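Local atomic coordinates of decapping nuclease RAI1 (PDB entry 5BUD), a protein that removes the NAD cap from the 5' end of RNAs with the help of divalent metal ions, and binds and stimulates the exoribonuclease RAT1. Residues L43-L48 / D226-Y231; G93-S98 / P127-L132; E245-R250 / T278-G283. All blocks are in the same frame, centred on the assembly; numbering follows the deposited sequence.

Overall arrangement
Contacts 1 and 3 flank the same metal site, whereas contact 2 lies across the chain's centre from contact 3. Strands 217-228 and 243-250 are antiparallel neighbours, and the centres of contact 1 (226-231 against 43-48) and contact 3 (245-250 against 278-283) are about 13 Å apart. Asp226 of contact 1 and Glu245 and Leu246 of contact 3 bind one manganese ion together, and Asp226 OD2 also comes within 2.7 Å of Leu246 N, a probable hydrogen bond. Tyr46 packs on Ile281 and Trp229 on Lys279. Contact 2 is centred about 32 Å from contact 1 and about 34 Å from contact 3, with its nearest atom about 22 Å from the bound RNA.

Contact 1 of 3, residues L43-L48 / D226-Y231; sequences LSYYYL and DCCWDY. With MN (manganese (II) ion), chain F; MN (manganese (II) ion), chain E.
Cys228 is the bump that meets Leu43 and Tyr45: its CB touches the CD2 methyl of Leu43 at 3.7 Å, and its SG lies 3.6 Å from CE2 of the Tyr45 ring. The sulfur approaches this ring obliquely, a cysteine sulfur-aromatic contact. With SG anti to the backbone N (chi1 179°), the small, polarisable thiol is brought up to the tyrosine while CB is left to the leucine. The other thiol, Cys227 SG, fills the hollow beside Tyr46, lying 3.9 Å from its CB and at the edge of its ring. Farther out, Tyr46 CD2 meets Trp229 CZ3 at 3.8 Å; the ring planes are only 20° apart, yet slid so far that they barely overlap, and Lys279 adds a cation-pi contact to the indole.

The backbones cross at a single bridge between Tyr45 and Cys228, where Cys228 N donates to Ser44 O and Tyr46 N to Cys228 O, each at 2.8 Å. A water molecule extends the join, linking Ser44 N to Asp226 O. The bridge fastens segment 43-48 to the end of strand 217-228, part of the PD-(D/E)XK nuclease fold. At that end Asp226 splits its carboxylate between two manganese ions, OD1 at 2.2 Å from one and OD2 at 2.1 Å from the other. Thiol, aliphatic and aromatic contacts and two backbone bonds thus hold 43-48 against the same short run of chain whose Asp226 binds both metals.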
loop_
_atom_site.group_PDB
_atom_site.type_symbol
_atom_site.label_atom_id
_atom_site.label_comp_id
_atom_site.label_asym_id
_atom_site.label_seq_id
_atom_site.Cartn_x
_atom_site.Cartn_y
_atom_site.Cartn_z
ATOM N N LEU A 43 -15.510 -7.226 1.961
ATOM C CA LEU A 43 -15.478 -5.750 1.763
ATOM C C LEU A 43 -16.420 -5.033 2.754
ATOM O O LEU A 43 -17.623 -5.323 2.794
ATOM C CB LEU A 43 -15.872 -5.419 0.334
ATOM C CG LEU A 43 -15.862 -3.951 -0.132
ATOM C CD1 LEU A 43 -14.493 -3.305 -0.046
ATOM C CD2 LEU A 43 -16.389 -3.846 -1.534
ATOM N N SER A 44 -15.873 -4.122 3.548
ATOM C CA SER A 44 -16.685 -3.222 4.377
ATOM C C SER A 44 -17.072 -1.921 3.639
ATOM O O SER A 44 -16.510 -1.581 2.598
ATOM C CB SER A 44 -15.961 -2.908 5.685
ATOM O OG SER A 44 -14.854 -1.993 5.471
ATOM N N TYR A 45 -18.013 -1.189 4.215
ATOM C CA TYR A 45 -18.566 0.022 3.630
ATOM C C TYR A 45 -18.423 1.162 4.618
ATOM O O TYR A 45 -18.534 0.964 5.827
ATOM C CB TYR A 45 -20.041 -0.207 3.242
ATOM C CG TYR A 45 -20.157 -1.269 2.187
ATOM C CD1 TYR A 45 -20.145 -2.636 2.523
ATOM C CD2 TYR A 45 -20.168 -0.923 0.845
ATOM C CE1 TYR A 45 -20.193 -3.608 1.531
ATOM C CE2 TYR A 45 -20.206 -1.876 -0.143
ATOM C CZ TYR A 45 -20.221 -3.217 0.205
ATOM O OH TYR A 45 -20.247 -4.115 -0.805
ATOM N N TYR A 46 -18.152 2.358 4.104
ATOM C CA TYR A 46 -17.964 3.523 4.945
ATOM C C TYR A 46 -19.309 3.952 5.527
ATOM O O TYR A 46 -20.276 4.068 4.793
ATOM C CB TYR A 46 -17.377 4.707 4.127
ATOM C CG TYR A 46 -17.038 5.869 4.999
ATOM C CD1 TYR A 46 -15.945 5.819 5.837
ATOM C CD2 TYR A 46 -17.858 6.993 5.060
ATOM C CE1 TYR A 46 -15.637 6.877 6.686
ATOM C CE2 TYR A 46 -17.561 8.054 5.919
ATOM C CZ TYR A 46 -16.431 7.993 6.707
ATOM O OH TYR A 46 -16.103 9.013 7.586
ATOM N N TYR A 47 -19.358 4.173 6.827
ATOM C CA TYR A 47 -20.554 4.710 7.484
ATOM C C TYR A 47 -20.210 5.381 8.813
ATOM O O TYR A 47 -19.931 4.705 9.815
ATOM C CB TYR A 47 -21.614 3.610 7.700
ATOM C CG TYR A 47 -22.939 4.169 8.183
ATOM C CD1 TYR A 47 -23.339 4.028 9.503
ATOM C CD2 TYR A 47 -23.760 4.884 7.321
ATOM C CE1 TYR A 47 -24.549 4.542 9.947
ATOM C CE2 TYR A 47 -24.959 5.421 7.757
ATOM C CZ TYR A 47 -25.344 5.248 9.071
ATOM O OH TYR A 47 -26.534 5.793 9.515
ATOM N N LEU A 48 -20.205 6.722 8.815
ATOM C CA LEU A 48 -19.859 7.489 10.010
ATOM C C LEU A 48 -20.582 8.858 10.003
ATOM O O LEU A 48 -20.053 9.841 9.480
ATOM C CB LEU A 48 -18.346 7.693 10.090
ATOM C CG LEU A 48 -17.850 8.303 11.388
ATOM C CD1 LEU A 48 -18.365 7.501 12.573
ATOM C CD2 LEU A 48 -16.328 8.372 11.387
ATOM N N ASP A 226 -9.357 -0.293 2.208
ATOM C CA ASP A 226 -9.960 -0.069 3.529
ATOM C C ASP A 226 -11.466 -0.261 3.523
ATOM O O ASP A 226 -12.022 -0.914 4.408
ATOM C CB ASP A 226 -9.637 1.317 4.078
ATOM C CG ASP A 226 -8.207 1.417 4.585
ATOM O OD1 ASP A 226 -7.652 0.347 4.878
ATOM O OD2 ASP A 226 -7.688 2.541 4.766
ATOM N N CYS A 227 -12.131 0.308 2.544
ATOM C CA CYS A 227 -13.582 0.152 2.465
ATOM C C CYS A 227 -14.127 0.667 1.166
ATOM O O CYS A 227 -13.380 1.176 0.317
ATOM C CB CYS A 227 -14.297 0.811 3.669
ATOM S SG CYS A 227 -14.141 2.621 3.799
ATOM N N CYS A 228 -15.440 0.487 1.011
ATOM C CA CYS A 228 -16.185 0.915 -0.136
ATOM C C CYS A 228 -17.110 2.085 0.295
ATOM O O CYS A 228 -17.681 2.083 1.378
ATOM C CB CYS A 228 -16.987 -0.251 -0.672
ATOM S SG CYS A 228 -17.995 0.133 -2.115
ATOM N N TRP A 229 -17.254 3.075 -0.565
ATOM C CA TRP A 229 -17.926 4.348 -0.200
ATOM C C TRP A 229 -19.438 4.222 -0.014
ATOM O O TRP A 229 -20.009 4.713 0.980
ATOM C CB TRP A 229 -17.605 5.402 -1.270
ATOM C CG TRP A 229 -18.371 6.703 -1.215
ATOM C CD1 TRP A 229 -19.194 7.215 -2.191
ATOM C CD2 TRP A 229 -18.309 7.682 -0.195
ATOM N NE1 TRP A 229 -19.686 8.437 -1.809
ATOM C CE2 TRP A 229 -19.149 8.760 -0.593
ATOM C CE3 TRP A 229 -17.647 7.762 1.023
ATOM C CZ2 TRP A 229 -19.354 9.875 0.202
ATOM C CZ3 TRP A 229 -17.830 8.895 1.793
ATOM C CH2 TRP A 229 -18.684 9.934 1.378
ATOM N N ASP A 230 -20.066 3.563 -0.966
ATOM C CA ASP A 230 -21.533 3.478 -1.061
ATOM C C ASP A 230 -21.974 2.050 -1.451
ATOM O O ASP A 230 -22.699 1.389 -0.705
ATOM C CB ASP A 230 -22.016 4.486 -2.100
ATOM C CG ASP A 230 -21.074 4.598 -3.281
ATOM O OD1 ASP A 230 -20.118 3.758 -3.361
ATOM O OD2 ASP A 230 -21.277 5.508 -4.127
ATOM N N TYR A 231 -21.528 1.586 -2.611
ATOM C CA TYR A 231 -21.841 0.233 -3.100
ATOM C C TYR A 231 -20.722 -0.196 -4.021
ATOM O O TYR A 231 -20.006 0.659 -4.589
ATOM C CB TYR A 231 -23.182 0.213 -3.871
ATOM C CG TYR A 231 -23.192 1.216 -4.990
ATOM C CD1 TYR A 231 -22.757 0.877 -6.261
ATOM C CD2 TYR A 231 -23.619 2.500 -4.768
ATOM C CE1 TYR A 231 -22.733 1.803 -7.269
ATOM C CE2 TYR A 231 -23.630 3.420 -5.772
ATOM C CZ TYR A 231 -23.168 3.072 -7.011
ATOM O OH TYR A 231 -23.147 4.027 -7.991
HETATM MN MN MN F . -5.509 -0.191 4.822
HETATM MN MN MN E . -5.906 3.193 5.719
HETATM O O HOH W 1 -12.944 -3.675 3.604
HETATM O O HOH W 2 -21.213 3.266 2.577
HETATM O O HOH W 3 -6.736 2.832 7.672
HETATM O O HOH W 4 -4.960 0.449 2.399
#

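Contact 2 of 3, residues G93-S98 / P127-L132; sequences GKKISS and PFDGQL
Lys95 and Gln131 reach across from opposite segments to join a loop to a beta hairpin. The hairpin links strands 121-128 and 131-136 through a type I' turn from Phe128 to Gln131, in which Asp129 and Gly130 both have positive phi; glycine adopts such angles readily. The loop follows helix 78-92, whose end is closed at Gly93 by a Schellman motif.

The first group of interactions belongs to Lys95, long enough to span the gap. Its chain bends at chi3 (110°) to deliver NZ to Asp129 O, a hydrogen bond of 2.7 Å. The ammonium also makes a long salt bridge to Asp129 OD2, 3.6 Å from NZ, and this carboxylate oxygen is paired with Arg387 as well. A water accepts from Lys95 NZ and donates weakly to Gly130 O, so the lysine grips the turn at several points.

The second group is the side-chain amide bonds of Gln131, which suits its place because one amide nitrogen can serve two carbonyls while its OE1 accepts from Arg387 of helix 381-389. The glutamine is extended beyond CG, carrying the amide across to the loop. NE2 donates to Ile96 O at 3.0 Å through a bent bond. Its second bond, to Ser98 O, is also 3.0 Å long; here the N-H...O angle is 154°, and NE2 lies 35° out of the Ser98 carbonyl plane.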
loop_
_atom_site.group_PDB
_atom_site.type_symbol
_atom_site.label_atom_id
_atom_site.label_comp_id
_atom_site.label_asym_id
_atom_site.label_seq_id
_atom_site.Cartn_x
_atom_site.Cartn_y
_atom_site.Cartn_z
ATOM N N GLY A 93 -8.367 -18.670 -18.924
ATOM C CA GLY A 93 -7.662 -19.542 -19.871
ATOM C C GLY A 93 -6.368 -18.957 -20.398
ATOM O O GLY A 93 -5.872 -19.346 -21.459
ATOM N N LYS A 94 -5.790 -18.031 -19.640
ATOM C CA LYS A 94 -4.735 -17.186 -20.167
ATOM C C LYS A 94 -4.024 -16.437 -19.026
ATOM O O LYS A 94 -4.659 -16.067 -18.036
ATOM C CB LYS A 94 -5.390 -16.191 -21.116
ATOM C CG LYS A 94 -4.439 -15.390 -21.977
ATOM C CD LYS A 94 -5.044 -14.039 -22.339
ATOM C CE LYS A 94 -6.436 -14.160 -22.933
ATOM N NZ LYS A 94 -7.141 -12.852 -22.895
ATOM N N LYS A 95 -2.721 -16.205 -19.174
ATOM C CA LYS A 95 -1.979 -15.407 -18.187
ATOM C C LYS A 95 -2.379 -13.915 -18.249
ATOM O O LYS A 95 -2.791 -13.409 -19.296
ATOM C CB LYS A 95 -0.469 -15.574 -18.355
ATOM C CG LYS A 95 0.117 -14.796 -19.521
ATOM C CD LYS A 95 1.577 -14.434 -19.297
ATOM C CE LYS A 95 2.518 -15.190 -20.194
ATOM N NZ LYS A 95 3.866 -14.564 -20.190
ATOM N N ILE A 96 -2.243 -13.217 -17.127
ATOM C CA ILE A 96 -2.513 -11.769 -17.089
ATOM C C ILE A 96 -1.430 -11.080 -17.898
ATOM O O ILE A 96 -0.258 -11.442 -17.812
ATOM C CB ILE A 96 -2.447 -11.228 -15.645
ATOM C CG1 ILE A 96 -3.592 -11.780 -14.803
ATOM C CG2 ILE A 96 -2.478 -9.700 -15.636
ATOM C CD1 ILE A 96 -3.354 -11.709 -13.312
ATOM N N SER A 97 -1.777 -10.058 -18.654
ATOM C CA SER A 97 -0.756 -9.424 -19.446
ATOM C C SER A 97 -0.188 -8.256 -18.660
ATOM O O SER A 97 -0.918 -7.353 -18.244
ATOM C CB SER A 97 -1.296 -8.975 -20.804
ATOM O OG SER A 97 -2.067 -7.815 -20.665
ATOM N N SER A 98 1.123 -8.273 -18.462
ATOM C CA SER A 98 1.792 -7.215 -17.702
ATOM C C SER A 98 3.277 -7.402 -17.845
ATOM O O SER A 98 3.760 -8.519 -18.178
ATOM C CB SER A 98 1.400 -7.297 -16.214
ATOM O OG SER A 98 2.007 -6.297 -15.414
ATOM N N PRO A 127 12.773 -12.469 -12.737
ATOM C CA PRO A 127 12.133 -12.658 -14.034
ATOM C C PRO A 127 11.597 -14.074 -14.182
ATOM O O PRO A 127 12.308 -15.060 -13.847
ATOM C CB PRO A 127 13.261 -12.418 -15.036
ATOM C CG PRO A 127 14.389 -11.834 -14.263
ATOM C CD PRO A 127 14.237 -12.324 -12.864
ATOM N N PHE A 128 10.370 -14.185 -14.700
ATOM C CA PHE A 128 9.751 -15.493 -14.910
ATOM C C PHE A 128 8.585 -15.399 -15.878
ATOM O O PHE A 128 7.715 -14.537 -15.742
ATOM C CB PHE A 128 9.290 -16.118 -13.576
ATOM C CG PHE A 128 8.583 -17.430 -13.750
ATOM C CD1 PHE A 128 7.206 -17.513 -13.626
ATOM C CD2 PHE A 128 9.286 -18.564 -14.128
ATOM C CE1 PHE A 128 6.547 -18.711 -13.834
ATOM C CE2 PHE A 128 8.630 -19.764 -14.340
ATOM C CZ PHE A 128 7.255 -19.838 -14.202
ATOM N N ASP A 129 8.593 -16.286 -16.870
ATOM C CA ASP A 129 7.544 -16.349 -17.866
ATOM C C ASP A 129 7.264 -15.018 -18.539
ATOM O O ASP A 129 6.123 -14.674 -18.773
ATOM C CB ASP A 129 6.257 -16.879 -17.230
ATOM C CG ASP A 129 5.249 -17.351 -18.268
ATOM O OD1 ASP A 129 5.688 -17.668 -19.390
ATOM O OD2 ASP A 129 4.034 -17.387 -17.961
ATOM N N GLY A 130 8.308 -14.262 -18.805
ATOM C CA GLY A 130 8.211 -13.005 -19.552
ATOM C C GLY A 130 7.799 -11.822 -18.698
ATOM O O GLY A 130 7.460 -10.773 -19.235
ATOM N N GLN A 131 7.792 -12.010 -17.373
ATOM C CA GLN A 131 7.400 -10.967 -16.420
ATOM C C GLN A 131 8.403 -10.810 -15.294
ATOM O O GLN A 131 9.151 -11.720 -15.000
ATOM C CB GLN A 131 6.023 -11.270 -15.832
ATOM C CG GLN A 131 5.010 -11.461 -16.933
ATOM C CD GLN A 131 3.625 -11.781 -16.458
ATOM O OE1 GLN A 131 3.420 -12.699 -15.667
ATOM N NE2 GLN A 131 2.650 -11.060 -16.994
ATOM N N LEU A 132 8.373 -9.647 -14.664
ATOM C CA LEU A 132 9.168 -9.331 -13.487
ATOM C C LEU A 132 8.311 -9.377 -12.249
ATOM O O LEU A 132 7.338 -8.630 -12.115
ATOM C CB LEU A 132 9.731 -7.932 -13.586
ATOM C CG LEU A 132 10.714 -7.621 -14.688
ATOM C CD1 LEU A 132 11.223 -6.231 -14.418
ATOM C CD2 LEU A 132 11.853 -8.618 -14.734
HETATM O O HOH W 5 4.933 -12.008 -20.172
HETATM O O HOH W 6 2.382 -10.352 -20.108
#

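Contact 3 of 3, residues E245-R250 / T278-G283; sequences ELKTSR and TKIIYG. With MN (manganese (II) ion), chain E; nucleotides of chain C.
Lys247 lays its CB over one face of the Tyr282 ring, 3.6 Å from the centroid, in a CH-pi contact. Beyond CB the lysine turns at chi2 (-74°) and leads its amine away from the tyrosine to the RNA, where NZ donates to OP1 of U1 of chain C at 2.7 Å. The same amine forms a salt bridge with Glu245 OE1, approached from above the carboxylate plane, and bonds Gln271. The manganese ion gathers Glu245 OE1 at 2.1 Å, the backbone carbonyl Leu246 O at 2.2 Å, both OP1 and OP2 of U1 of chain C, a water and Asp226 OD2. Next along the strand, Thr248 OG1 donates to OP1 of U2 of chain C at 2.7 Å, and its backbone N adds a weak bond to the same oxygen; the short hydroxyl suits a phosphate passing close to the backbone.

Glu245, Leu246, Lys247 and Thr248 all lie on strand 243-250, which pairs in parallel with 279-285 and is connected to it through helix 255-275 as a beta-alpha-beta unit. In the PD-(D/E)XK nuclease fold, Glu245 and Lys247 form the E-x-K part of the family motif. The alternating bonds run from Glu245 N to Lys279 O through to Ser249 N and Gly283 O, 3.0 Å apart. Between them, Ile281 N donates to Glu245 O at 2.8 Å, fixing the backbone on which the metal ligands sit. On the face opposite Lys247 and Tyr282, Leu246 and Ile281 lie side by side, CD2 to CB at 3.8 Å, their branched apolar chains packing in the interior. Farther out, Phe261 meets the Tyr282 ring edge-to-face, and Lys264 bonds Ser249 OG.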
loop_
_atom_site.group_PDB
_atom_site.type_symbol
_atom_site.label_atom_id
_atom_site.label_comp_id
_atom_site.label_asym_id
_atom_site.label_seq_id
_atom_site.Cartn_x
_atom_site.Cartn_y
_atom_site.Cartn_z
ATOM N N GLU A 245 -9.787 4.992 1.046
ATOM C CA GLU A 245 -8.675 4.850 1.973
ATOM C C GLU A 245 -8.916 5.674 3.210
ATOM O O GLU A 245 -9.246 6.881 3.126
ATOM C CB GLU A 245 -7.371 5.293 1.298
ATOM C CG GLU A 245 -6.115 5.248 2.148
ATOM C CD GLU A 245 -5.725 3.870 2.656
ATOM O OE1 GLU A 245 -5.208 3.835 3.803
ATOM O OE2 GLU A 245 -5.893 2.847 1.920
ATOM N N LEU A 246 -8.733 5.035 4.360
ATOM C CA LEU A 246 -8.879 5.693 5.647
ATOM C C LEU A 246 -7.527 6.036 6.236
ATOM O O LEU A 246 -6.561 5.292 6.087
ATOM C CB LEU A 246 -9.696 4.811 6.632
ATOM C CG LEU A 246 -11.078 4.442 6.092
ATOM C CD1 LEU A 246 -11.831 3.593 7.103
ATOM C CD2 LEU A 246 -11.944 5.670 5.784
ATOM N N LYS A 247 -7.456 7.179 6.895
ATOM C CA LYS A 247 -6.251 7.596 7.633
ATOM C C LYS A 247 -6.690 8.303 8.885
ATOM O O LYS A 247 -7.817 8.803 8.963
ATOM C CB LYS A 247 -5.404 8.589 6.791
ATOM C CG LYS A 247 -4.933 8.076 5.442
ATOM C CD LYS A 247 -3.811 7.087 5.610
ATOM C CE LYS A 247 -3.272 6.631 4.277
ATOM N NZ LYS A 247 -2.534 5.360 4.506
ATOM N N THR A 248 -5.794 8.391 9.854
ATOM C CA THR A 248 -5.973 9.263 11.003
ATOM C C THR A 248 -4.780 10.191 11.129
ATOM O O THR A 248 -3.681 9.870 10.697
ATOM C CB THR A 248 -6.186 8.513 12.334
ATOM O OG1 THR A 248 -5.024 7.726 12.658
ATOM C CG2 THR A 248 -7.404 7.617 12.267
ATOM N N SER A 249 -5.025 11.375 11.689
ATOM C CA SER A 249 -3.970 12.313 12.015
ATOM C C SER A 249 -4.353 13.160 13.213
ATOM O O SER A 249 -5.520 13.270 13.545
ATOM C CB SER A 249 -3.694 13.257 10.856
ATOM O OG SER A 249 -2.343 13.638 10.927
ATOM N N ARG A 250 -3.360 13.757 13.859
ATOM C CA ARG A 250 -3.652 14.726 14.907
ATOM C C ARG A 250 -4.243 15.984 14.277
ATOM O O ARG A 250 -3.851 16.372 13.193
ATOM C CB ARG A 250 -2.404 15.091 15.705
ATOM C CG ARG A 250 -2.742 15.855 16.974
ATOM C CD ARG A 250 -1.557 16.612 17.550
ATOM N NE ARG A 250 -2.000 17.692 18.434
ATOM C CZ ARG A 250 -1.179 18.528 19.065
ATOM N NH1 ARG A 250 0.139 18.405 18.945
ATOM N NH2 ARG A 250 -1.676 19.478 19.847
ATOM N N THR A 278 -10.053 6.812 -5.301
ATOM C CA THR A 278 -10.408 8.210 -5.603
ATOM C C THR A 278 -10.781 9.018 -4.353
ATOM O O THR A 278 -10.963 10.224 -4.425
ATOM C CB THR A 278 -11.595 8.306 -6.594
ATOM O OG1 THR A 278 -12.787 7.770 -6.001
ATOM C CG2 THR A 278 -11.275 7.586 -7.855
ATOM N N LYS A 279 -10.903 8.341 -3.207
ATOM C CA LYS A 279 -11.348 9.001 -1.977
ATOM C C LYS A 279 -10.414 8.642 -0.812
ATOM O O LYS A 279 -10.138 7.436 -0.553
ATOM C CB LYS A 279 -12.803 8.595 -1.662
ATOM C CG LYS A 279 -13.860 9.236 -2.547
ATOM C CD LYS A 279 -15.272 8.879 -2.083
ATOM C CE LYS A 279 -16.343 9.648 -2.847
ATOM N NZ LYS A 279 -16.210 9.393 -4.286
ATOM N N ILE A 280 -9.939 9.673 -0.109
ATOM C CA ILE A 280 -9.172 9.531 1.132
ATOM C C ILE A 280 -9.850 10.271 2.264
ATOM O O ILE A 280 -10.118 11.481 2.159
ATOM C CB ILE A 280 -7.736 10.098 0.970
ATOM C CG1 ILE A 280 -7.092 9.487 -0.246
ATOM C CG2 ILE A 280 -6.935 9.871 2.236
ATOM C CD1 ILE A 280 -5.761 10.061 -0.651
ATOM N N ILE A 281 -10.153 9.567 3.353
ATOM C CA ILE A 281 -10.889 10.155 4.475
ATOM C C ILE A 281 -9.940 10.177 5.665
ATOM O O ILE A 281 -9.407 9.140 6.070
ATOM C CB ILE A 281 -12.174 9.364 4.788
ATOM C CG1 ILE A 281 -13.105 9.446 3.585
ATOM C CG2 ILE A 281 -12.856 9.859 6.048
ATOM C CD1 ILE A 281 -14.467 8.831 3.742
ATOM N N TYR A 282 -9.730 11.358 6.213
ATOM C CA TYR A 282 -8.946 11.540 7.422
ATOM C C TYR A 282 -9.832 11.701 8.640
ATOM O O TYR A 282 -10.771 12.512 8.660
ATOM C CB TYR A 282 -8.004 12.756 7.295
ATOM C CG TYR A 282 -6.680 12.414 6.684
ATOM C CD1 TYR A 282 -6.551 12.295 5.318
ATOM C CD2 TYR A 282 -5.541 12.213 7.478
ATOM C CE1 TYR A 282 -5.339 11.997 4.744
ATOM C CE2 TYR A 282 -4.336 11.874 6.898
ATOM C CZ TYR A 282 -4.260 11.767 5.526
ATOM O OH TYR A 282 -3.093 11.462 4.897
ATOM N N GLY A 283 -9.557 10.888 9.647
ATOM C CA GLY A 283 -10.103 11.120 10.984
ATOM C C GLY A 283 -9.078 11.915 11.781
ATOM O O GLY A 283 -7.995 11.402 12.052
HETATM MN MN MN E . -5.906 3.193 5.719
ATOM P P U C 2 -3.296 5.278 10.229
ATOM O OP1 U C 2 -4.534 6.021 10.603
ATOM O OP2 U C 2 -2.706 5.504 8.889
ATOM O "O5'" U C 2 -2.118 5.563 11.259
ATOM C "C5'" U C 2 -2.308 5.616 12.683
ATOM C "C4'" U C 2 -0.973 5.678 13.402
ATOM O "O4'" U C 2 -0.145 4.531 13.064
ATOM C "C3'" U C 2 -0.070 6.864 13.100
ATOM O "O3'" U C 2 -0.564 8.008 13.784
ATOM C "C2'" U C 2 1.259 6.339 13.623
ATOM O "O2'" U C 2 1.302 6.275 15.037
ATOM C "C1'" U C 2 1.222 4.903 13.109
ATOM N N1 U C 2 1.815 4.714 11.774
ATOM C C2 U C 2 3.194 4.593 11.704
ATOM O O2 U C 2 3.915 4.651 12.687
ATOM N N3 U C 2 3.695 4.425 10.437
ATOM C C4 U C 2 2.979 4.358 9.258
ATOM O O4 U C 2 3.575 4.182 8.198
ATOM C C5 U C 2 1.561 4.478 9.415
ATOM C C6 U C 2 1.040 4.641 10.638
ATOM O OP3 U C 1 -2.006 2.169 5.257
ATOM P P U C 1 -3.231 2.254 6.099
ATOM O OP1 U C 1 -3.646 3.666 6.355
ATOM O OP2 U C 1 -4.308 1.319 5.617
ATOM O "O5'" U C 1 -2.713 1.654 7.491
ATOM C "C5'" U C 1 -3.665 1.122 8.424
ATOM C "C4'" U C 1 -3.234 1.354 9.855
ATOM O "O4'" U C 1 -2.211 0.392 10.217
ATOM C "C3'" U C 1 -2.611 2.701 10.204
ATOM O "O3'" U C 1 -3.616 3.694 10.384
ATOM C "C2'" U C 1 -1.912 2.351 11.512
ATOM O "O2'" U C 1 -2.807 2.176 12.588
ATOM C "C1'" U C 1 -1.357 0.961 11.189
ATOM N N1 U C 1 0.018 0.978 10.666
ATOM C C2 U C 1 1.031 1.086 11.594
ATOM O O2 U C 1 0.824 1.148 12.788
ATOM N N3 U C 1 2.297 1.084 11.068
ATOM C C4 U C 1 2.649 1.005 9.737
ATOM O O4 U C 1 3.839 1.020 9.425
ATOM C C5 U C 1 1.543 0.912 8.834
ATOM C C6 U C 1 0.294 0.910 9.317
ATOM P P U C 4 1.781 13.285 17.837
ATOM O OP1 U C 4 2.179 13.545 19.246
ATOM O OP2 U C 4 0.447 12.741 17.530
ATOM O "O5'" U C 4 1.983 14.635 17.021
ATOM C "C5'" U C 4 3.158 15.435 17.229
ATOM C "C4'" U C 4 2.757 16.883 17.292
ATOM O "O4'" U C 4 3.892 17.723 16.957
ATOM C "C3'" U C 4 1.740 17.248 16.235
ATOM O "O3'" U C 4 1.123 18.462 16.628
ATOM C "C2'" U C 4 2.629 17.304 14.998
ATOM O "O2'" U C 4 2.061 17.900 13.849
ATOM C "C1'" U C 4 3.877 17.999 15.564
ATOM N N1 U C 4 5.147 17.529 14.986
ATOM C C2 U C 4 5.173 17.245 13.632
ATOM O O2 U C 4 4.198 17.368 12.910
ATOM N N3 U C 4 6.383 16.803 13.158
ATOM C C4 U C 4 7.545 16.620 13.876
ATOM O O4 U C 4 8.555 16.213 13.300
ATOM C C5 U C 4 7.440 16.936 15.268
ATOM C C6 U C 4 6.273 17.369 15.764
HETATM O O HOH W 3 -6.736 2.832 7.672
#